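Local coordinates for chitinase (Thermococcus chitonophagus, PDB 5XSW), which probably acts as an endochitinase that cleaves chitin, with a glycan bound in its mainly helical domain, at residues C32-N37 and D475-H480; E305-Y308 and K314-E317. All coordinates share one frame; numbering follows the deposited sequence.

Contact 1 of 2, residues C32-N37 and D475-H480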
loop_
_atom_site.group_PDB
_atom_site.type_symbol
_atom_site.label_atom_id
_atom_site.label_comp_id
_atom_site.label_asym_id
_atom_site.label_seq_id
_atom_site.Cartn_x
_atom_site.Cartn_y
_atom_site.Cartn_z
ATOM N N CYS A 32 -1.391 -17.515 8.714
ATOM C CA CYS A 32 -0.043 -17.140 9.079
ATOM C C CYS A 32 -0.075 -16.732 10.567
ATOM O O CYS A 32 -1.041 -16.079 11.042
ATOM C CB CYS A 32 0.485 -15.951 8.234
ATOM S SG CYS A 32 2.201 -15.708 8.346
ATOM N N PHE A 33 0.969 -17.122 11.283
ATOM C CA PHE A 33 1.206 -16.614 12.649
ATOM C C PHE A 33 2.438 -15.771 12.648
ATOM O O PHE A 33 3.507 -16.211 12.213
ATOM C CB PHE A 33 1.356 -17.796 13.677
ATOM C CG PHE A 33 0.149 -18.668 13.747
ATOM C CD1 PHE A 33 -0.986 -18.256 14.437
ATOM C CD2 PHE A 33 0.124 -19.893 13.113
ATOM C CE1 PHE A 33 -2.124 -19.072 14.503
ATOM C CE2 PHE A 33 -1.014 -20.712 13.151
ATOM C CZ PHE A 33 -2.141 -20.299 13.833
ATOM N N ASP A 34 2.330 -14.551 13.154
ATOM C CA ASP A 34 3.485 -13.694 13.286
ATOM C C ASP A 34 3.860 -13.642 14.779
ATOM O O ASP A 34 3.068 -13.154 15.581
ATOM C CB ASP A 34 3.205 -12.262 12.799
ATOM C CG ASP A 34 3.129 -12.156 11.270
ATOM O OD1 ASP A 34 3.279 -13.195 10.604
ATOM O OD2 ASP A 34 2.917 -11.018 10.788
ATOM N N ILE A 35 5.048 -14.125 15.113
ATOM C CA ILE A 35 5.457 -14.207 16.542
ATOM C C ILE A 35 6.359 -13.074 16.937
ATOM O O ILE A 35 7.450 -12.912 16.392
ATOM C CB ILE A 35 6.130 -15.579 16.796
ATOM C CG1 ILE A 35 5.056 -16.670 16.542
ATOM C CG2 ILE A 35 6.683 -15.624 18.239
ATOM C CD1 ILE A 35 5.502 -18.058 16.859
ATOM N N LYS A 36 5.889 -12.231 17.864
ATOM C CA LYS A 36 6.714 -11.183 18.436
ATOM C C LYS A 36 7.896 -11.764 19.265
ATOM O O LYS A 36 9.058 -11.399 19.074
ATOM C CB LYS A 36 5.853 -10.300 19.329
ATOM C CG LYS A 36 6.549 -9.029 19.835
ATOM C CD LYS A 36 5.735 -8.396 20.984
ATOM C CE LYS A 36 6.217 -6.988 21.350
ATOM N NZ LYS A 36 5.921 -5.936 20.286
ATOM N N ASN A 37 7.564 -12.652 20.210
ATOM C CA ASN A 37 8.586 -13.369 20.962
ATOM C C ASN A 37 7.922 -14.558 21.667
ATOM O O ASN A 37 6.707 -14.767 21.541
ATOM C CB ASN A 37 9.330 -12.441 21.941
ATOM C CG ASN A 37 8.418 -11.642 22.826
ATOM O OD1 ASN A 37 7.482 -12.182 23.413
ATOM N ND2 ASN A 37 8.711 -10.341 22.965
ATOM N N ASP A 475 3.845 -11.420 6.107
ATOM C CA ASP A 475 5.219 -10.893 6.097
ATOM C C ASP A 475 5.300 -9.397 6.245
ATOM O O ASP A 475 6.126 -8.888 7.006
ATOM C CB ASP A 475 5.954 -11.273 4.786
ATOM C CG ASP A 475 6.289 -12.734 4.710
ATOM O OD1 ASP A 475 5.405 -13.580 4.835
ATOM O OD2 ASP A 475 7.461 -13.056 4.534
ATOM N N ASP A 476 4.483 -8.667 5.472
ATOM C CA ASP A 476 4.518 -7.204 5.546
ATOM C C ASP A 476 4.174 -6.729 7.002
ATOM O O ASP A 476 4.778 -5.842 7.499
ATOM C CB ASP A 476 3.498 -6.563 4.572
ATOM C CG ASP A 476 3.877 -6.796 3.057
ATOM O OD1 ASP A 476 5.075 -6.930 2.827
ATOM O OD2 ASP A 476 2.977 -6.867 2.178
ATOM N N TRP A 477 3.131 -7.285 7.583
ATOM C CA TRP A 477 2.758 -6.895 8.971
ATOM C C TRP A 477 3.937 -7.107 9.932
ATOM O O TRP A 477 4.308 -6.259 10.764
ATOM C CB TRP A 477 1.553 -7.712 9.424
ATOM C CG TRP A 477 1.154 -7.401 10.855
ATOM C CD1 TRP A 477 1.413 -8.170 11.999
ATOM C CD2 TRP A 477 0.512 -6.198 11.310
ATOM N NE1 TRP A 477 0.902 -7.496 13.123
ATOM C CE2 TRP A 477 0.358 -6.296 12.721
ATOM C CE3 TRP A 477 0.025 -5.051 10.660
ATOM C CZ2 TRP A 477 -0.289 -5.294 13.464
ATOM C CZ3 TRP A 477 -0.635 -4.055 11.420
ATOM C CH2 TRP A 477 -0.783 -4.202 12.801
ATOM N N TYR A 478 4.559 -8.239 9.766
ATOM C CA TYR A 478 5.671 -8.611 10.635
ATOM C C TYR A 478 6.752 -7.572 10.672
ATOM O O TYR A 478 7.120 -7.091 11.752
ATOM C CB TYR A 478 6.250 -9.953 10.175
ATOM C CG TYR A 478 7.281 -10.526 11.183
ATOM C CD1 TYR A 478 6.867 -11.110 12.402
ATOM C CD2 TYR A 478 8.625 -10.466 10.912
ATOM C CE1 TYR A 478 7.821 -11.600 13.331
ATOM C CE2 TYR A 478 9.598 -10.990 11.824
ATOM C CZ TYR A 478 9.180 -11.548 13.013
ATOM O OH TYR A 478 10.147 -12.031 13.882
ATOM N N TYR A 479 7.301 -7.210 9.508
ATOM C CA TYR A 479 8.392 -6.237 9.534
ATOM C C TYR A 479 7.906 -4.864 9.906
ATOM O O TYR A 479 8.585 -4.109 10.593
ATOM C CB TYR A 479 9.115 -6.178 8.166
ATOM C CG TYR A 479 9.613 -7.525 7.754
ATOM C CD1 TYR A 479 10.675 -8.149 8.429
ATOM C CD2 TYR A 479 8.997 -8.201 6.732
ATOM C CE1 TYR A 479 11.096 -9.448 8.048
ATOM C CE2 TYR A 479 9.392 -9.450 6.361
ATOM C CZ TYR A 479 10.458 -10.065 7.015
ATOM O OH TYR A 479 10.816 -11.342 6.570
ATOM N N HIS A 480 6.710 -4.519 9.472
ATOM C CA HIS A 480 6.249 -3.179 9.780
ATOM C C HIS A 480 5.975 -2.994 11.298
ATOM O O HIS A 480 6.438 -2.053 11.929
ATOM C CB HIS A 480 4.951 -2.873 9.022
ATOM C CG HIS A 480 4.572 -1.435 9.089
ATOM N ND1 HIS A 480 3.269 -0.999 9.005
ATOM C CD2 HIS A 480 5.340 -0.326 9.162
ATOM C CE1 HIS A 480 3.246 0.322 9.063
ATOM N NE2 HIS A 480 4.493 0.754 9.197
#

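Contact 2 of 2, residues E305-Y308 and K314-E317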
loop_
_atom_site.group_PDB
_atom_site.type_symbol
_atom_site.label_atom_id
_atom_site.label_comp_id
_atom_site.label_asym_id
_atom_site.label_seq_id
_atom_site.Cartn_x
_atom_site.Cartn_y
_atom_site.Cartn_z
ATOM N N GLU A 305 -4.742 -1.328 15.681
ATOM C CA GLU A 305 -4.044 -2.595 15.879
ATOM C C GLU A 305 -2.538 -2.416 15.835
ATOM O O GLU A 305 -1.790 -3.070 16.608
ATOM C CB GLU A 305 -4.463 -3.668 14.852
ATOM C CG GLU A 305 -5.958 -4.217 15.004
ATOM C CD GLU A 305 -6.091 -5.437 15.959
ATOM O OE1 GLU A 305 -5.047 -5.876 16.493
ATOM O OE2 GLU A 305 -7.229 -6.006 16.101
ATOM N N LEU A 306 -2.059 -1.556 14.936
ATOM C CA LEU A 306 -0.612 -1.343 14.816
ATOM C C LEU A 306 -0.074 -0.652 16.111
ATOM O O LEU A 306 1.013 -1.001 16.624
ATOM C CB LEU A 306 -0.285 -0.446 13.601
ATOM C CG LEU A 306 1.170 -0.067 13.423
ATOM C CD1 LEU A 306 2.048 -1.272 13.128
ATOM C CD2 LEU A 306 1.237 0.960 12.251
ATOM N N LEU A 307 -0.790 0.363 16.569
ATOM C CA LEU A 307 -0.396 1.065 17.790
ATOM C C LEU A 307 -0.325 0.053 18.948
ATOM O O LEU A 307 0.676 -0.032 19.672
ATOM C CB LEU A 307 -1.358 2.194 18.087
ATOM C CG LEU A 307 -1.096 3.434 17.181
ATOM C CD1 LEU A 307 -2.221 4.438 17.168
ATOM C CD2 LEU A 307 0.250 4.160 17.472
ATOM N N TYR A 308 -1.391 -0.696 19.129
ATOM C CA TYR A 308 -1.419 -1.703 20.193
ATOM C C TYR A 308 -0.296 -2.693 20.070
ATOM O O TYR A 308 0.293 -3.075 21.098
ATOM C CB TYR A 308 -2.741 -2.470 20.188
ATOM C CG TYR A 308 -3.858 -1.887 21.071
ATOM C CD1 TYR A 308 -3.885 -2.150 22.465
ATOM C CD2 TYR A 308 -4.913 -1.186 20.516
ATOM C CE1 TYR A 308 -4.935 -1.678 23.275
ATOM C CE2 TYR A 308 -5.999 -0.720 21.304
ATOM C CZ TYR A 308 -5.975 -0.996 22.718
ATOM O OH TYR A 308 -7.012 -0.559 23.509
ATOM N N LYS A 314 0.788 0.088 27.374
ATOM C CA LYS A 314 0.811 1.550 27.396
ATOM C C LYS A 314 -0.352 2.204 26.640
ATOM O O LYS A 314 -0.731 3.350 26.935
ATOM C CB LYS A 314 2.153 2.016 26.815
ATOM C CG LYS A 314 2.630 3.375 27.266
ATOM C CD LYS A 314 4.155 3.605 27.076
ATOM C CE LYS A 314 4.570 5.028 27.663
ATOM N NZ LYS A 314 6.030 5.485 27.589
ATOM N N TYR A 315 -0.932 1.493 25.662
ATOM C CA TYR A 315 -2.051 2.111 24.905
ATOM C C TYR A 315 -3.256 2.346 25.818
ATOM O O TYR A 315 -3.816 3.426 25.869
ATOM C CB TYR A 315 -2.466 1.217 23.714
ATOM C CG TYR A 315 -3.387 1.898 22.706
ATOM C CD1 TYR A 315 -4.735 2.002 22.943
ATOM C CD2 TYR A 315 -2.868 2.477 21.503
ATOM C CE1 TYR A 315 -5.607 2.619 21.998
ATOM C CE2 TYR A 315 -3.716 3.091 20.568
ATOM C CZ TYR A 315 -5.076 3.154 20.812
ATOM O OH TYR A 315 -5.901 3.763 19.894
ATOM N N ASN A 316 -3.683 1.315 26.532
ATOM C CA ASN A 316 -4.808 1.511 27.484
ATOM C C ASN A 316 -4.456 2.497 28.641
ATOM O O ASN A 316 -5.299 3.241 29.123
ATOM C CB ASN A 316 -5.246 0.149 28.058
ATOM C CG ASN A 316 -5.898 -0.727 26.987
ATOM O OD1 ASN A 316 -6.411 -0.193 26.011
ATOM N ND2 ASN A 316 -5.851 -2.038 27.142
ATOM N N GLU A 317 -3.185 2.532 29.001
ATOM C CA GLU A 317 -2.732 3.482 30.017
ATOM C C GLU A 317 -2.904 4.901 29.488
ATOM O O GLU A 317 -3.433 5.768 30.170
ATOM C CB GLU A 317 -1.280 3.174 30.408
ATOM C CG GLU A 317 -0.729 4.112 31.445
ATOM C CD GLU A 317 0.784 3.937 31.658
ATOM O OE1 GLU A 317 1.395 3.121 30.932
ATOM O OE2 GLU A 317 1.356 4.623 32.550
#

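Contact 1 of 2, residues C32-N37 and D475-H480
Asp34 extends its carboxylate from strand 32-41 to the first turn of helix 475-482, where three groups crowd round OD2. Trp477 CD1 lies 3.4 Å from Asp34 OD2, which meets the indole at its edge and in its plane. Tyr478 N is also 3.4 Å from Asp34 OD2 but at a poor angle for a hydrogen bond, and Tyr478 CB closes in at 3.6 Å from the same oxygen. The other oxygen, OD1, accepts a weak hydrogen bond from Gly474 N, so the acid sits beside the N-terminal end of the helix, whose dipole would probably ease its buried charge. Trp477 and Tyr478 both carry CG anti to the backbone N (chi1 178° and -171°), which takes the indole past OD2 and sets the phenol ring alongside Asp34 CB, with Tyr478 CE1 3.4 Å from Ile35 O at the ring edge. The polar ends of both aromatic residues are hydrogen-bonded outside the two segments, Trp477 NE1 to Leu105 O and Tyr478 OH to Thr71 O. Segments 32-35 and 475-480 run almost parallel, 9° between their axes, and this is interdomain packing: a C-terminal helix laid against an antiparallel sheet of the N-terminal β domain.

Contact 2 of 2, residues E305-Y308 and K314-E317
Tyr308 and Tyr315 lie one over the other as an offset stack, with ring centroids 4.0 Å apart and planes at 27°. The displacement puts rim over rim: Tyr315 CD1 stands over one face of the Tyr308 ring, 3.3 Å from Tyr308 CZ, while Tyr308 CE2 faces the Tyr315 ring and comes 3.4 Å from Tyr315 CE1. Although the planes are tilted by only a moderate angle, the two side chains run across one another at about a right angle, each entering from its own helix. With CG of Tyr315 anti to its own backbone N (chi1 -167°), the ring is carried toward helix 288-311, and the methylene follows over the same phenol, Tyr315 CB making a CH-pi contact 4.0 Å from the Tyr308 centroid. Leu307 meets the Tyr315 ring obliquely, its CB 3.5 Å from Tyr315 CE2, with its CD1 at the ring edge. Beyond the stack, Tyr315 OH is hydrogen-bonded to Glu328 OE2.

The Tyr308 hydroxyl donates a short hydrogen bond to Asn316, with Tyr308 OH 2.6 Å from Asn316 OD1. The C=O...donor angle is 143°, with the donor tilted a little from the carbonyl plane, and the amide is turned steeply against the phenol. Asn316 ND2 is tied to Ser109 O and Tyr308 OH has a weak bond with Ile111 N, so both polar groups also reach the 109-111 loop. A phenylalanine in place of Tyr308 would probably leave Asn316 OD1 without its hydroxyl donor and the amide less firmly held in rotation. The arrangement is local packing between two consecutive helices, 288-311 and 313-321, joined by a tight turn, with an aromatic stack between them.

Both segments of contact 2 fall, in sequence, between the two segments of contact 1: the chain passes 32-37, then 305-308 and 314-317, and reaches 475-480 near its C-terminus. Their centres are about 17 Å apart, yet they touch, Trp477 CH2 lying 3.5 Å from Leu306 CA. Helix 475-482 is thus wedged between the strand 32-41 sheet and helix 288-311, and Lys36 NZ bridges directly to Ala309 O on the latter. Through helix 475-482 the two contacts join the N-terminal β domain to the helical part that carries the glycan pocket. Another side of the C-terminal helix meets the second subunit, where Asp476 makes a salt bridge to Lys261 of that chain.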